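Local coordinates for protein flavin prenyltransferase UbiX (Methanocaldococcus jannaschii, PDB 6M8V) that probably attaches a dimethylallyl group from dimethylallyl monophosphate to N5 and C6 of FMN, making the prenylated flavin cofactor used by the decarboxylase UbiD, at residues V5-A10 / V29-S34; I14-L19 / V80-S85; F65-A70 / A98-R103. All coordinates share one frame; numbering follows the deposited sequence.

Interaction 1 (V5-A10 / V29-S34); sequences VCITGA and VNLIIS. With FMN (flavin mononucleotide), chain B.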
loop_
_atom_site.group_PDB
_atom_site.type_symbol
_atom_site.label_atom_id
_atom_site.label_comp_id
_atom_site.label_asym_id
_atom_site.label_seq_id
_atom_site.Cartn_x
_atom_site.Cartn_y
_atom_site.Cartn_z
ATOM N N VAL A 5 -22.423 -14.893 23.148
ATOM C CA VAL A 5 -22.685 -15.711 21.971
ATOM C C VAL A 5 -23.644 -14.945 21.072
ATOM O O VAL A 5 -24.742 -14.570 21.501
ATOM C CB VAL A 5 -23.252 -17.089 22.350
ATOM C CG1 VAL A 5 -23.682 -17.840 21.101
ATOM C CG2 VAL A 5 -22.220 -17.889 23.127
ATOM N N CYS A 6 -23.227 -14.701 19.829
ATOM C CA CYS A 6 -24.003 -13.929 18.866
ATOM C C CYS A 6 -24.317 -14.814 17.670
ATOM O O CYS A 6 -23.399 -15.291 16.994
ATOM C CB CYS A 6 -23.239 -12.679 18.417
ATOM S SG CYS A 6 -22.571 -11.637 19.755
ATOM N N ILE A 7 -25.604 -15.016 17.400
ATOM C CA ILE A 7 -26.067 -15.832 16.282
ATOM C C ILE A 7 -26.571 -14.900 15.191
ATOM O O ILE A 7 -27.504 -14.122 15.415
ATOM C CB ILE A 7 -27.174 -16.811 16.706
ATOM C CG1 ILE A 7 -26.840 -17.457 18.055
ATOM C CG2 ILE A 7 -27.388 -17.866 15.625
ATOM C CD1 ILE A 7 -27.863 -18.497 18.516
ATOM N N THR A 8 -25.976 -14.987 14.006
ATOM C CA THR A 8 -26.406 -14.180 12.872
ATOM C C THR A 8 -26.969 -15.077 11.778
ATOM O O THR A 8 -26.827 -16.303 11.806
ATOM C CB THR A 8 -25.259 -13.315 12.327
ATOM O OG1 THR A 8 -24.206 -14.150 11.828
ATOM C CG2 THR A 8 -24.715 -12.408 13.414
ATOM N N GLY A 9 -27.619 -14.442 10.808
ATOM C CA GLY A 9 -28.354 -15.163 9.788
ATOM C C GLY A 9 -27.504 -15.838 8.732
ATOM O O GLY A 9 -27.442 -15.383 7.592
ATOM N N ALA A 10 -26.849 -16.933 9.091
ATOM C CA ALA A 10 -26.148 -17.746 8.114
ATOM C C ALA A 10 -26.420 -19.204 8.436
ATOM O O ALA A 10 -26.795 -19.550 9.558
ATOM C CB ALA A 10 -24.640 -17.455 8.097
ATOM N N VAL A 29 -23.163 -17.062 30.150
ATOM C CA VAL A 29 -23.367 -16.903 28.718
ATOM C C VAL A 29 -24.435 -15.843 28.495
ATOM O O VAL A 29 -25.561 -15.968 28.994
ATOM C CB VAL A 29 -23.758 -18.232 28.058
ATOM C CG1 VAL A 29 -24.107 -18.014 26.596
ATOM C CG2 VAL A 29 -22.623 -19.241 28.202
ATOM N N ASN A 30 -24.080 -14.799 27.753
ATOM C CA ASN A 30 -25.041 -13.827 27.251
ATOM C C ASN A 30 -25.281 -14.093 25.771
ATOM O O ASN A 30 -24.338 -14.334 25.013
ATOM C CB ASN A 30 -24.545 -12.396 27.464
ATOM C CG ASN A 30 -24.502 -12.004 28.930
ATOM O OD1 ASN A 30 -24.332 -12.851 29.804
ATOM N ND2 ASN A 30 -24.652 -10.714 29.205
ATOM N N LEU A 31 -26.548 -14.064 25.370
ATOM C CA LEU A 31 -26.957 -14.484 24.039
ATOM C C LEU A 31 -27.650 -13.344 23.313
ATOM O O LEU A 31 -28.489 -12.645 23.890
ATOM C CB LEU A 31 -27.891 -15.693 24.115
ATOM C CG LEU A 31 -28.455 -16.300 22.828
ATOM C CD1 LEU A 31 -27.351 -16.854 21.938
ATOM C CD2 LEU A 31 -29.448 -17.390 23.183
ATOM N N ILE A 32 -27.283 -13.155 22.048
ATOM C CA ILE A 32 -27.971 -12.243 21.142
ATOM C C ILE A 32 -28.246 -12.999 19.850
ATOM O O ILE A 32 -27.362 -13.688 19.331
ATOM C CB ILE A 32 -27.146 -10.973 20.854
ATOM C CG1 ILE A 32 -26.525 -10.418 22.137
ATOM C CG2 ILE A 32 -28.013 -9.922 20.171
ATOM C CD1 ILE A 32 -25.402 -9.419 21.895
ATOM N N ILE A 33 -29.468 -12.874 19.337
ATOM C CA ILE A 33 -29.890 -13.552 18.114
ATOM C C ILE A 33 -30.475 -12.502 17.179
ATOM O O ILE A 33 -31.433 -11.808 17.543
ATOM C CB ILE A 33 -30.914 -14.669 18.394
ATOM C CG1 ILE A 33 -30.374 -15.644 19.444
ATOM C CG2 ILE A 33 -31.259 -15.415 17.114
ATOM C CD1 ILE A 33 -31.384 -16.689 19.902
ATOM N N SER A 34 -29.896 -12.374 15.986
ATOM C CA SER A 34 -30.413 -11.410 15.027
ATOM C C SER A 34 -31.740 -11.896 14.448
ATOM O O SER A 34 -32.064 -13.087 14.480
ATOM C CB SER A 34 -29.415 -11.175 13.893
ATOM O OG SER A 34 -29.331 -12.311 13.050
HETATM N N1 FMN B . -25.484 -15.255 4.360
HETATM C C2 FMN B . -24.182 -15.694 4.487
HETATM O O2 FMN B . -23.299 -14.854 4.455
HETATM N N3 FMN B . -23.872 -17.041 4.643
HETATM C C4 FMN B . -24.913 -17.960 4.683
HETATM O O4 FMN B . -24.717 -19.170 4.828
HETATM C C4A FMN B . -26.222 -17.518 4.556
HETATM N N5 FMN B . -27.228 -18.449 4.592
HETATM C C5A FMN B . -28.531 -18.036 4.471
HETATM C C6 FMN B . -29.525 -18.994 4.515
HETATM C C7 FMN B . -30.845 -18.606 4.392
HETATM C C7M FMN B . -31.911 -19.650 4.445
HETATM C C8 FMN B . -31.171 -17.267 4.230
HETATM C C8M FMN B . -32.611 -16.875 4.104
HETATM C C9 FMN B . -30.171 -16.301 4.186
HETATM C C9A FMN B . -28.841 -16.688 4.308
HETATM N N10 FMN B . -27.830 -15.744 4.273
HETATM C C10 FMN B . -26.517 -16.167 4.393
HETATM C "C1'" FMN B . -28.152 -14.283 4.083
HETATM C "C2'" FMN B . -28.049 -13.486 5.378
HETATM O "O2'" FMN B . -28.991 -13.968 6.311
HETATM C "C3'" FMN B . -28.308 -12.005 5.149
HETATM O "O3'" FMN B . -27.170 -11.401 4.567
HETATM C "C4'" FMN B . -28.700 -11.305 6.450
HETATM O "O4'" FMN B . -28.892 -9.932 6.200
HETATM C "C5'" FMN B . -27.682 -11.476 7.573
HETATM O "O5'" FMN B . -28.030 -10.608 8.635
HETATM P P FMN B . -27.503 -10.845 10.143
HETATM O O1P FMN B . -28.081 -12.129 10.665
HETATM O O2P FMN B . -25.999 -10.967 10.111
HETATM O O3P FMN B . -27.910 -9.682 11.014
#

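Interaction 2 (I14-L19 / V80-S85); sequences IYAKRL and VVVPCS. With FMN (flavin mononucleotide), chain B.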
loop_
_atom_site.group_PDB
_atom_site.type_symbol
_atom_site.label_atom_id
_atom_site.label_comp_id
_atom_site.label_asym_id
_atom_site.label_seq_id
_atom_site.Cartn_x
_atom_site.Cartn_y
_atom_site.Cartn_z
ATOM N N ILE A 14 -26.863 -24.758 13.963
ATOM C CA ILE A 14 -26.686 -25.915 14.837
ATOM C C ILE A 14 -25.388 -25.805 15.626
ATOM O O ILE A 14 -25.304 -26.277 16.766
ATOM C CB ILE A 14 -26.739 -27.221 14.019
ATOM C CG1 ILE A 14 -26.673 -28.436 14.943
ATOM C CG2 ILE A 14 -25.620 -27.260 12.983
ATOM C CD1 ILE A 14 -26.885 -29.747 14.228
ATOM N N TYR A 15 -24.359 -25.179 15.044
ATOM C CA TYR A 15 -23.127 -24.949 15.788
ATOM C C TYR A 15 -23.385 -24.084 17.012
ATOM O O TYR A 15 -22.853 -24.352 18.094
ATOM C CB TYR A 15 -22.076 -24.286 14.898
ATOM C CG TYR A 15 -21.546 -25.126 13.760
ATOM C CD1 TYR A 15 -20.850 -26.302 14.000
ATOM C CD2 TYR A 15 -21.699 -24.712 12.442
ATOM C CE1 TYR A 15 -20.352 -27.060 12.952
ATOM C CE2 TYR A 15 -21.199 -25.461 11.394
ATOM C CZ TYR A 15 -20.528 -26.633 11.657
ATOM O OH TYR A 15 -20.029 -27.374 10.614
ATOM N N ALA A 16 -24.196 -23.035 16.859
ATOM C CA ALA A 16 -24.490 -22.160 17.990
ATOM C C ALA A 16 -25.300 -22.889 19.056
ATOM O O ALA A 16 -25.075 -22.695 20.257
ATOM C CB ALA A 16 -25.229 -20.912 17.512
ATOM N N LYS A 17 -26.247 -23.728 18.634
ATOM C CA LYS A 17 -27.045 -24.485 19.593
ATOM C C LYS A 17 -26.162 -25.419 20.413
ATOM O O LYS A 17 -26.243 -25.445 21.646
ATOM C CB LYS A 17 -28.140 -25.268 18.863
ATOM C CG LYS A 17 -29.035 -26.122 19.775
ATOM C CD LYS A 17 -30.026 -26.947 18.957
ATOM C CE LYS A 17 -30.901 -27.844 19.835
ATOM N NZ LYS A 17 -30.108 -28.825 20.635
ATOM N N ARG A 18 -25.289 -26.176 19.740
ATOM C CA ARG A 18 -24.408 -27.099 20.447
ATOM C C ARG A 18 -23.437 -26.361 21.365
ATOM O O ARG A 18 -23.182 -26.806 22.490
ATOM C CB ARG A 18 -23.645 -27.966 19.447
ATOM C CG ARG A 18 -22.711 -28.990 20.085
ATOM C CD ARG A 18 -23.468 -29.998 20.960
ATOM N NE ARG A 18 -24.738 -30.410 20.366
ATOM C CZ ARG A 18 -24.852 -31.274 19.360
ATOM N NH1 ARG A 18 -23.769 -31.827 18.825
ATOM N NH2 ARG A 18 -26.051 -31.585 18.885
ATOM N N LEU A 19 -22.877 -25.240 20.901
ATOM C CA LEU A 19 -21.975 -24.468 21.753
ATOM C C LEU A 19 -22.687 -23.975 23.009
ATOM O O LEU A 19 -22.110 -23.987 24.104
ATOM C CB LEU A 19 -21.388 -23.286 20.975
ATOM C CG LEU A 19 -20.565 -22.281 21.793
ATOM C CD1 LEU A 19 -19.291 -22.923 22.334
ATOM C CD2 LEU A 19 -20.228 -21.026 20.974
ATOM N N VAL A 80 -18.305 -14.682 20.802
ATOM C CA VAL A 80 -18.310 -15.689 19.751
ATOM C C VAL A 80 -19.469 -15.382 18.818
ATOM O O VAL A 80 -20.631 -15.403 19.240
ATOM C CB VAL A 80 -18.428 -17.121 20.297
ATOM C CG1 VAL A 80 -18.197 -18.127 19.169
ATOM C CG2 VAL A 80 -17.432 -17.344 21.425
ATOM N N VAL A 81 -19.156 -15.092 17.562
ATOM C CA VAL A 81 -20.159 -14.879 16.530
ATOM C C VAL A 81 -20.241 -16.180 15.741
ATOM O O VAL A 81 -19.353 -16.493 14.942
ATOM C CB VAL A 81 -19.815 -13.680 15.643
ATOM C CG1 VAL A 81 -20.997 -13.326 14.755
ATOM C CG2 VAL A 81 -19.415 -12.493 16.506
ATOM N N VAL A 82 -21.303 -16.945 15.980
ATOM C CA VAL A 82 -21.460 -18.269 15.381
ATOM C C VAL A 82 -22.923 -18.511 15.025
ATOM O O VAL A 82 -23.800 -18.408 15.895
ATOM C CB VAL A 82 -20.940 -19.372 16.320
ATOM C CG1 VAL A 82 -21.523 -19.212 17.723
ATOM C CG2 VAL A 82 -21.283 -20.734 15.756
ATOM N N PRO A 83 -23.244 -18.771 13.752
ATOM C CA PRO A 83 -22.317 -18.545 12.641
ATOM C C PRO A 83 -22.259 -17.053 12.319
ATOM O O PRO A 83 -23.113 -16.309 12.799
ATOM C CB PRO A 83 -22.946 -19.341 11.502
ATOM C CG PRO A 83 -24.412 -19.271 11.791
ATOM C CD PRO A 83 -24.526 -19.334 13.292
ATOM N N CYS A 84 -21.281 -16.619 11.532
ATOM C CA CYS A 84 -21.139 -15.214 11.172
ATOM C C CYS A 84 -21.550 -15.042 9.718
ATOM O O CYS A 84 -20.912 -15.604 8.823
ATOM C CB CYS A 84 -19.704 -14.728 11.383
ATOM S SG CYS A 84 -19.482 -12.941 11.151
ATOM N N SER A 85 -22.617 -14.282 9.485
ATOM C CA SER A 85 -23.030 -13.995 8.122
ATOM C C SER A 85 -22.002 -13.093 7.438
ATOM O O SER A 85 -21.156 -12.471 8.088
ATOM C CB SER A 85 -24.411 -13.340 8.116
ATOM O OG SER A 85 -24.363 -12.056 8.716
HETATM N N1 FMN B . -25.484 -15.255 4.360
HETATM C C2 FMN B . -24.182 -15.694 4.487
HETATM O O2 FMN B . -23.299 -14.854 4.455
HETATM N N3 FMN B . -23.872 -17.041 4.643
HETATM C C4 FMN B . -24.913 -17.960 4.683
HETATM O O4 FMN B . -24.717 -19.170 4.828
HETATM C C4A FMN B . -26.222 -17.518 4.556
HETATM N N5 FMN B . -27.228 -18.449 4.592
HETATM C C5A FMN B . -28.531 -18.036 4.471
HETATM C C6 FMN B . -29.525 -18.994 4.515
HETATM C C7 FMN B . -30.845 -18.606 4.392
HETATM C C7M FMN B . -31.911 -19.650 4.445
HETATM C C8 FMN B . -31.171 -17.267 4.230
HETATM C C8M FMN B . -32.611 -16.875 4.104
HETATM C C9 FMN B . -30.171 -16.301 4.186
HETATM C C9A FMN B . -28.841 -16.688 4.308
HETATM N N10 FMN B . -27.830 -15.744 4.273
HETATM C C10 FMN B . -26.517 -16.167 4.393
HETATM C "C1'" FMN B . -28.152 -14.283 4.083
HETATM C "C2'" FMN B . -28.049 -13.486 5.378
HETATM O "O2'" FMN B . -28.991 -13.968 6.311
HETATM C "C3'" FMN B . -28.308 -12.005 5.149
HETATM O "O3'" FMN B . -27.170 -11.401 4.567
HETATM C "C4'" FMN B . -28.700 -11.305 6.450
HETATM O "O4'" FMN B . -28.892 -9.932 6.200
HETATM C "C5'" FMN B . -27.682 -11.476 7.573
HETATM O "O5'" FMN B . -28.030 -10.608 8.635
HETATM P P FMN B . -27.503 -10.845 10.143
HETATM O O1P FMN B . -28.081 -12.129 10.665
HETATM O O2P FMN B . -25.999 -10.967 10.111
HETATM O O3P FMN B . -27.910 -9.682 11.014
#

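Interaction 3 (F65-A70 / A98-R103); sequences FFSPLA and ANLIVR. With FMN (flavin mononucleotide), chain C; PO4 (phosphate ion), chain D.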
loop_
_atom_site.group_PDB
_atom_site.type_symbol
_atom_site.label_atom_id
_atom_site.label_comp_id
_atom_site.label_asym_id
_atom_site.label_seq_id
_atom_site.Cartn_x
_atom_site.Cartn_y
_atom_site.Cartn_z
ATOM N N PHE A 65 -30.110 -1.361 22.442
ATOM C CA PHE A 65 -28.848 -0.692 22.725
ATOM C C PHE A 65 -28.744 -0.249 24.176
ATOM O O PHE A 65 -27.642 0.058 24.640
ATOM C CB PHE A 65 -28.647 0.490 21.777
ATOM C CG PHE A 65 -27.895 0.127 20.529
ATOM C CD1 PHE A 65 -26.563 -0.259 20.597
ATOM C CD2 PHE A 65 -28.522 0.149 19.292
ATOM C CE1 PHE A 65 -25.869 -0.606 19.454
ATOM C CE2 PHE A 65 -27.831 -0.195 18.142
ATOM C CZ PHE A 65 -26.502 -0.572 18.223
ATOM N N PHE A 66 -29.852 -0.238 24.907
ATOM C CA PHE A 66 -29.805 0.020 26.337
ATOM C C PHE A 66 -29.358 -1.197 27.137
ATOM O O PHE A 66 -29.306 -1.123 28.370
ATOM C CB PHE A 66 -31.169 0.511 26.827
ATOM C CG PHE A 66 -31.380 1.982 26.621
ATOM C CD1 PHE A 66 -31.433 2.513 25.341
ATOM C CD2 PHE A 66 -31.503 2.837 27.701
ATOM C CE1 PHE A 66 -31.618 3.868 25.143
ATOM C CE2 PHE A 66 -31.689 4.195 27.508
ATOM C CZ PHE A 66 -31.747 4.710 26.227
ATOM N N SER A 67 -29.030 -2.300 26.469
ATOM C CA SER A 67 -28.449 -3.444 27.147
ATOM C C SER A 67 -27.123 -3.045 27.796
ATOM O O SER A 67 -26.405 -2.186 27.277
ATOM C CB SER A 67 -28.235 -4.590 26.157
ATOM O OG SER A 67 -27.216 -5.471 26.593
ATOM N N PRO A 68 -26.788 -3.625 28.950
ATOM C CA PRO A 68 -25.481 -3.323 29.557
ATOM C C PRO A 68 -24.303 -3.712 28.680
ATOM O O PRO A 68 -23.230 -3.104 28.794
ATOM C CB PRO A 68 -25.506 -4.118 30.874
ATOM C CG PRO A 68 -26.636 -5.106 30.730
ATOM C CD PRO A 68 -27.635 -4.453 29.829
ATOM N N LEU A 69 -24.472 -4.700 27.799
ATOM C CA LEU A 69 -23.388 -5.110 26.915
ATOM C C LEU A 69 -22.936 -3.994 25.984
ATOM O O LEU A 69 -21.787 -4.009 25.533
ATOM C CB LEU A 69 -23.818 -6.321 26.087
ATOM C CG LEU A 69 -24.221 -7.567 26.868
ATOM C CD1 LEU A 69 -24.589 -8.687 25.914
ATOM C CD2 LEU A 69 -23.093 -7.990 27.792
ATOM N N ALA A 70 -23.802 -3.023 25.700
ATOM C CA ALA A 70 -23.552 -2.007 24.688
ATOM C C ALA A 70 -22.571 -0.931 25.132
ATOM O O ALA A 70 -22.449 0.089 24.447
ATOM C CB ALA A 70 -24.869 -1.352 24.268
ATOM N N ALA A 98 -24.400 -1.053 13.891
ATOM C CA ALA A 98 -25.801 -0.656 13.798
ATOM C C ALA A 98 -26.734 -1.546 14.608
ATOM O O ALA A 98 -27.936 -1.265 14.658
ATOM C CB ALA A 98 -26.265 -0.646 12.337
ATOM N N ASN A 99 -26.220 -2.608 15.226
ATOM C CA ASN A 99 -27.000 -3.459 16.115
ATOM C C ASN A 99 -26.127 -3.827 17.305
ATOM O O ASN A 99 -24.953 -3.449 17.379
ATOM C CB ASN A 99 -27.528 -4.705 15.389
ATOM C CG ASN A 99 -26.423 -5.529 14.749
ATOM O OD1 ASN A 99 -25.377 -5.768 15.351
ATOM N ND2 ASN A 99 -26.658 -5.975 13.522
ATOM N N LEU A 100 -26.700 -4.591 18.241
ATOM C CA LEU A 100 -25.973 -4.901 19.468
ATOM C C LEU A 100 -24.830 -5.879 19.215
ATOM O O LEU A 100 -23.782 -5.784 19.862
ATOM C CB LEU A 100 -26.928 -5.458 20.527
ATOM C CG LEU A 100 -26.328 -5.704 21.922
ATOM C CD1 LEU A 100 -25.865 -4.401 22.546
ATOM C CD2 LEU A 100 -27.301 -6.427 22.864
ATOM N N ILE A 101 -25.006 -6.811 18.274
ATOM C CA ILE A 101 -23.960 -7.791 17.991
ATOM C C ILE A 101 -22.676 -7.094 17.542
ATOM O O ILE A 101 -21.602 -7.304 18.115
ATOM C CB ILE A 101 -24.452 -8.810 16.948
ATOM C CG1 ILE A 101 -25.445 -9.783 17.603
ATOM C CG2 ILE A 101 -23.271 -9.564 16.339
ATOM C CD1 ILE A 101 -26.048 -10.797 16.642
ATOM N N VAL A 102 -22.769 -6.253 16.510
ATOM C CA VAL A 102 -21.581 -5.571 16.006
ATOM C C VAL A 102 -21.036 -4.603 17.049
ATOM O O VAL A 102 -19.819 -4.411 17.156
ATOM C CB VAL A 102 -21.906 -4.862 14.673
ATOM C CG1 VAL A 102 -20.641 -4.243 14.049
ATOM C CG2 VAL A 102 -22.546 -5.835 13.717
ATOM N N ARG A 103 -21.914 -3.998 17.851
ATOM C CA ARG A 103 -21.446 -3.084 18.885
ATOM C C ARG A 103 -20.584 -3.810 19.915
ATOM O O ARG A 103 -19.533 -3.293 20.320
ATOM C CB ARG A 103 -22.638 -2.385 19.548
ATOM C CG ARG A 103 -22.297 -1.573 20.797
ATOM C CD ARG A 103 -21.330 -0.410 20.516
ATOM N NE ARG A 103 -21.118 0.393 21.721
ATOM C CZ ARG A 103 -20.203 1.353 21.850
ATOM N NH1 ARG A 103 -19.397 1.649 20.842
ATOM N NH2 ARG A 103 -20.094 2.023 22.994
HETATM N N1 FMN C . -21.649 4.379 20.329
HETATM C C2 FMN C . -20.454 5.051 20.183
HETATM O O2 FMN C . -19.811 4.843 19.168
HETATM N N3 FMN C . -19.983 5.935 21.149
HETATM C C4 FMN C . -20.755 6.148 22.284
HETATM O O4 FMN C . -20.409 6.924 23.180
HETATM C C4A FMN C . -21.958 5.472 22.431
HETATM N N5 FMN C . -22.695 5.697 23.565
HETATM C C5A FMN C . -23.889 5.042 23.732
HETATM C C6 FMN C . -24.614 5.290 24.881
HETATM C C7 FMN C . -25.817 4.641 25.076
HETATM C C7M FMN C . -26.593 4.920 26.320
HETATM C C8 FMN C . -26.298 3.752 24.125
HETATM C C8M FMN C . -27.609 3.067 24.360
HETATM C C9 FMN C . -25.570 3.502 22.966
HETATM C C9A FMN C . -24.357 4.152 22.768
HETATM N N10 FMN C . -23.618 3.923 21.620
HETATM C C10 FMN C . -22.412 4.584 21.458
HETATM C "C1'" FMN C . -24.107 2.951 20.576
HETATM C "C2'" FMN C . -24.692 3.648 19.353
HETATM O "O2'" FMN C . -25.821 4.405 19.730
HETATM C "C3'" FMN C . -25.112 2.651 18.284
HETATM O "O3'" FMN C . -23.974 2.175 17.595
HETATM C "C4'" FMN C . -26.124 3.269 17.319
HETATM O "O4'" FMN C . -26.455 2.327 16.326
HETATM C "C5'" FMN C . -25.637 4.553 16.655
HETATM O "O5'" FMN C . -26.544 4.902 15.626
HETATM P P FMN C . -26.640 6.404 15.041
HETATM O O1P FMN C . -27.124 7.321 16.128
HETATM O O2P FMN C . -25.258 6.842 14.617
HETATM O O3P FMN C . -27.578 6.433 13.860
HETATM P P PO4 D . -18.423 3.355 26.224
HETATM O O1 PO4 D . -19.876 3.028 26.483
HETATM O O2 PO4 D . -17.832 4.096 27.403
HETATM O O3 PO4 D . -17.642 2.078 26.010
HETATM O O4 PO4 D . -18.340 4.222 24.988
#

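Interaction 1 (V5-A10 / V29-S34)
V5, C6 and I7 pair in parallel with L31, I32 and I33, joining strands 2-7 and 28-33 in the interior of the protein. The backbone bonds run from V5 N to N30 O (2.7 Å), from I32 N back to V5 O, from I7 N to I32 O (2.9 Å), and finally from S34 N to I7 O (3.0 Å). C6 and I32 share one face of the sheet, where SG and CD1 just meet, whereas V5, I7, L31 and I33 lie on the other, where I7 and L31 meet helix 13-22.

I7 illustrates the packing on that second face. Its CB lies 4.1 Å from I32 O, close to the paired backbone. Placed anti to the carbonyl carbon (chi1 -42°), CG1 comes within 4.0 Å of L31 CD1. CD1 at the tip then fits between two neighbours, touching L31 CD1 at 3.8 Å and I33 CG1 at 3.9 Å. I7 and I33 run side by side in the same direction, while L31 crosses at a slant and also reaches V5 CG1 with the same CD1 methyl.

Beyond the last backbone bond both strands give way to loops that face FMN. S34 OG donates to phosphate O1P at 2.7 Å and also caps A37 N at the start of the next helix. G9 N is directed at the same oxygen, and the ribityl O2' lies where a side chain on G9 would have to go. T8 OG1 turns instead to the backbone of P83 and S85. A phosphate held by the loops following adjacent parallel strands, the strands linked through helix 13-22 as a beta-alpha-beta unit, is characteristic of the Rossmann-like fold, with the cofactor at the C-terminal ends of the strands.

Interaction 2 (I14-L19 / V80-S85)
In the three-layer alpha/beta fold of this flavoprotein, helix 13-22 packs on the central parallel sheet, and here Y15, A16 and L19 settle on V80 and V82 of strand 78-84. The contact is buried, its side-chain contacts are apolar, and V82 is its centre. The two methyls of V82 are divided between the helix residues. CG1, held between the backbone N and the carbonyl carbon (chi1 50°), meets L19 CD2 at 3.9 Å and A16 CB at 4.1 Å. CG2 points the other way along the helix and lies 3.7 Å from Y15 CB.

A16 comes nearest to the strand backbone: its CB stands 3.3 Å from V82 O, an approach that the small methyl permits. One helical turn on, L19 extends with CG anti to the backbone N (chi1 172°), and its CD2 bridges the strand residues, touching V80 CG1 at 4.0 Å as well as V82. Y15 contributes its CB alone, because the ring is carried away from the strand toward F149 of a neighbouring subunit, whose ring stands roughly perpendicular to it.

Just past V82 the chain turns a corner through the cis peptide preceding P83 and heads for the cofactor. S85, whose OG caps T88 N at the start of the next helix, also donates from OG to phosphate O2P of FMN, although the modelled separation is too short to be trusted in detail.

Around this contact the layers are closely joined. A16 and P83 both rest on I7 of strand 2-7, and V82 leans on M118 of strand 114-119. Helix 156-171 packs against helix 13-22, with I160 and V163 on Y15.

Interaction 3 (F65-A70 / A98-R103)
F65 and R103 bring the loop after strand 58-61 against the start of helix 100-110, at a subunit interface where the FMN held by a neighbouring subunit is also touched. N99 is the N-cap of this helix, its OD1 accepting from V102 N at 2.9 Å, and S67 opens an ST turn in the loop by accepting from L69 N.

The apolar packing centres on L100, whose branches part company: CD1 packs on A70 CB at 3.6 Å, while CD2 rests against S67 OG and CB. The F65 ring makes van der Waals contacts of a mixed kind, presenting its edge to R103 CB and to A98 O. F65 CZ also comes within 3.4 Å of N99 O. Over one ring face lies the ribityl C3' of the neighbouring FMN, 3.5 Å from F65 CE1.

The hydrogen bonds across the contact converge on A70 O. R103 leaves the helix with CG anti to the backbone N (chi1 171°) and bends at chi2, which lays its guanidinium beside this carbonyl. NE donates at 3.0 Å and lies well above the carbonyl plane, though A70 O is within the guanidinium plane. NH2 adds a weak bond to the same oxygen at 3.4 Å.

The charged partners of R103 lie outside the two segments. NH1 forms a salt bridge with E121 of the neighbouring subunit that holds the FMN, and NH2 makes a weak bond to O4 of a phosphate ion, probably picked up from the crystallisation solution, that is also bound by Y150 of a further subunit. A leucine here would probably leave E121 without its charged mate across the interface and A70 O without its NE donor. One guanidinium face lies over the pyrimidine end of the isoalloxazine, R103 NH1 standing 3.6 Å from FMN N1.

Interactions 1 and 2 belong to the buried core and interaction 3 to a partly buried subunit interface. The first two share a sheet: strand 2-7 lies between strands 28-33 and 78-84, helix 13-22 covers it, and T8 OG1 joins them through P83 O. Backbone hydrogen bonds dominate interaction 1, methyl packing interaction 2, and a ring and a guanidinium group interaction 3. Both core contacts lead to the phosphate of one FMN, whereas F65 and R103 approach the ribityl chain and the flavin of another, held by a neighbouring subunit. I32 packs on L100 and I101, tying interaction 3 to the sheet, while interactions 2 and 3 do not touch.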